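Local coordinates for protein acyl-CoA dehydrogenase (Mycobacterium thermoresistibile, PDB 3PFD) that probably catalyses the FAD-dependent dehydrogenation of 2,3-saturated acyl-CoA thioesters to 2,3-dehydroacyl-CoA in fatty acid metabolism, at residues Ala25-Ile30 against Val86-Ala91. Numbering follows the deposited sequence.
Sequences ALREAI and VIEEVA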
loop_
_atom_site.group_PDB
_atom_site.type_symbol
_atom_site.label_atom_id
_atom_site.label_comp_id
_atom_site.label_asym_id
_atom_site.label_seq_id
_atom_site.Cartn_x
_atom_site.Cartn_y
_atom_site.Cartn_z
ATOM N N ALA C 25 -5.779 -10.670 33.912
ATOM C CA ALA C 25 -6.569 -11.787 34.443
ATOM C C ALA C 25 -7.862 -11.989 33.640
ATOM O O ALA C 25 -8.280 -13.125 33.407
ATOM C CB ALA C 25 -6.876 -11.585 35.931
ATOM N N LEU C 26 -8.484 -10.887 33.218
ATOM C CA LEU C 26 -9.662 -10.959 32.351
ATOM C C LEU C 26 -9.298 -11.664 31.046
ATOM O O LEU C 26 -9.949 -12.631 30.653
ATOM C CB LEU C 26 -10.238 -9.566 32.047
ATOM C CG LEU C 26 -11.439 -9.576 31.084
ATOM C CD1 LEU C 26 -12.732 -9.871 31.837
ATOM C CD2 LEU C 26 -11.549 -8.273 30.313
ATOM N N ARG C 27 -8.253 -11.172 30.390
ATOM C CA ARG C 27 -7.825 -11.736 29.127
ATOM C C ARG C 27 -7.571 -13.234 29.221
ATOM O O ARG C 27 -8.012 -13.978 28.350
ATOM C CB ARG C 27 -6.593 -11.030 28.579
ATOM C CG ARG C 27 -6.326 -11.367 27.095
ATOM C CD ARG C 27 -5.018 -10.784 26.613
ATOM N NE ARG C 27 -5.040 -9.324 26.513
ATOM C CZ ARG C 27 -5.530 -8.622 25.478
ATOM N NH1 ARG C 27 -5.463 -7.303 25.496
ATOM N NH2 ARG C 27 -6.108 -9.211 24.437
ATOM N N GLU C 28 -6.882 -13.666 30.279
ATOM C CA GLU C 28 -6.565 -15.081 30.473
ATOM C C GLU C 28 -7.850 -15.922 30.605
ATOM O O GLU C 28 -7.961 -17.004 30.007
ATOM C CB GLU C 28 -5.606 -15.276 31.683
ATOM C CG GLU C 28 -4.219 -14.608 31.480
ATOM C CD GLU C 28 -3.229 -14.749 32.657
ATOM O OE1 GLU C 28 -2.060 -15.116 32.391
ATOM O OE2 GLU C 28 -3.584 -14.476 33.832
ATOM N N ALA C 29 -8.819 -15.411 31.365
ATOM C CA ALA C 29 -10.110 -16.072 31.558
ATOM C C ALA C 29 -10.946 -16.161 30.282
ATOM O O ALA C 29 -11.485 -17.223 29.980
ATOM C CB ALA C 29 -10.906 -15.382 32.656
ATOM N N ILE C 30 -11.076 -15.056 29.539
ATOM C CA ILE C 30 -11.845 -15.104 28.287
ATOM C C ILE C 30 -11.174 -15.926 27.204
ATOM O O ILE C 30 -11.857 -16.639 26.491
ATOM C CB ILE C 30 -12.301 -13.717 27.733
ATOM C CG1 ILE C 30 -13.220 -13.908 26.522
ATOM C CG2 ILE C 30 -11.131 -12.832 27.395
ATOM C CD1 ILE C 30 -14.499 -14.713 26.819
ATOM N N VAL C 86 -12.871 -8.693 25.695
ATOM C CA VAL C 86 -13.788 -9.850 25.608
ATOM C C VAL C 86 -14.134 -10.087 24.136
ATOM O O VAL C 86 -13.895 -11.184 23.583
ATOM C CB VAL C 86 -15.054 -9.666 26.542
ATOM C CG1 VAL C 86 -16.184 -10.725 26.267
ATOM C CG2 VAL C 86 -14.630 -9.732 27.983
ATOM N N ILE C 87 -14.602 -9.036 23.467
ATOM C CA ILE C 87 -14.996 -9.144 22.064
ATOM C C ILE C 87 -13.844 -9.608 21.175
ATOM O O ILE C 87 -14.023 -10.506 20.345
ATOM C CB ILE C 87 -15.616 -7.830 21.578
ATOM C CG1 ILE C 87 -16.979 -7.658 22.257
ATOM C CG2 ILE C 87 -15.718 -7.765 20.040
ATOM C CD1 ILE C 87 -17.403 -6.228 22.390
ATOM N N GLU C 88 -12.671 -9.019 21.398
ATOM C CA GLU C 88 -11.440 -9.364 20.694
ATOM C C GLU C 88 -11.058 -10.833 20.878
ATOM O O GLU C 88 -10.717 -11.512 19.910
ATOM C CB GLU C 88 -10.298 -8.460 21.209
ATOM C CG GLU C 88 -8.869 -8.765 20.705
ATOM C CD GLU C 88 -7.811 -7.917 21.447
ATOM O OE1 GLU C 88 -8.137 -6.769 21.837
ATOM O OE2 GLU C 88 -6.676 -8.399 21.680
ATOM N N GLU C 89 -11.078 -11.313 22.119
ATOM C CA GLU C 89 -10.646 -12.686 22.398
ATOM C C GLU C 89 -11.622 -13.726 21.836
ATOM O O GLU C 89 -11.217 -14.845 21.444
ATOM C CB GLU C 89 -10.403 -12.903 23.894
ATOM C CG GLU C 89 -9.103 -12.238 24.409
ATOM C CD GLU C 89 -7.825 -12.835 23.794
ATOM O OE1 GLU C 89 -7.834 -14.005 23.389
ATOM O OE2 GLU C 89 -6.811 -12.122 23.695
ATOM N N VAL C 90 -12.901 -13.370 21.793
ATOM C CA VAL C 90 -13.881 -14.266 21.190
ATOM C C VAL C 90 -13.666 -14.235 19.657
ATOM O O VAL C 90 -13.642 -15.278 19.030
ATOM C CB VAL C 90 -15.362 -13.958 21.614
ATOM C CG1 VAL C 90 -16.349 -14.904 20.920
ATOM C CG2 VAL C 90 -15.545 -14.128 23.109
ATOM N N ALA C 91 -13.447 -13.051 19.076
ATOM C CA ALA C 91 -13.319 -12.932 17.607
ATOM C C ALA C 91 -12.090 -13.654 17.048
ATOM O O ALA C 91 -12.077 -14.113 15.879
ATOM C CB ALA C 91 -13.292 -11.463 17.197
#
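NH2 of Arg27 is gripped by two carboxylates of the neighbouring helix, forming salt bridges to Glu88 OE2 at 2.9 Å and to Glu89 OE2 at 3.1 Å. Both oxygens sit at the guanidinium edge, close to its plane. Glu89 OE2 offers its anti lone pair, with the two planes nearly perpendicular, whereas the bond to Glu88 OE2 arrives from well above the carboxylate plane. Arginine suits the place because its long chain, bent at chi3 (-69°), can turn one nitrogen to both acids. Glu88 reaches it with an extended chain; Glu89 folds back at chi2 (-65°), bringing OE2 within 3.5 Å of Arg27 CG. The network continues into helix 292-321, where Tyr313 OH hydrogen-bonds to Arg27 NH1 and Glu88 OE1 and Arg309 forms a salt bridge with Glu88; Arg31 does the same for Glu89. These cationic partners should help keep the two buried acids ionised.

Beside this polar cluster lies an aliphatic seam. Ile30 lays CG2 against Glu89 CB at 3.6 Å, using the methylene part of the acid as an apolar surface, and its CD1 meets Val90 CG2 at 3.9 Å. Leu26 CD2 touches Val86 CG2 at 4.1 Å, and Phe64 also packs on Leu26, Ile30 and Val86. Branched aliphatic chains suit this largely buried seam because they need no polar partners. Here helices 24-47 and 80-91 pack at 32°, segment axes 9.6 Å apart, within the helical N-terminal domain of the acyl-CoA dehydrogenase fold, which the salt-bridge network connects to helix 292-321.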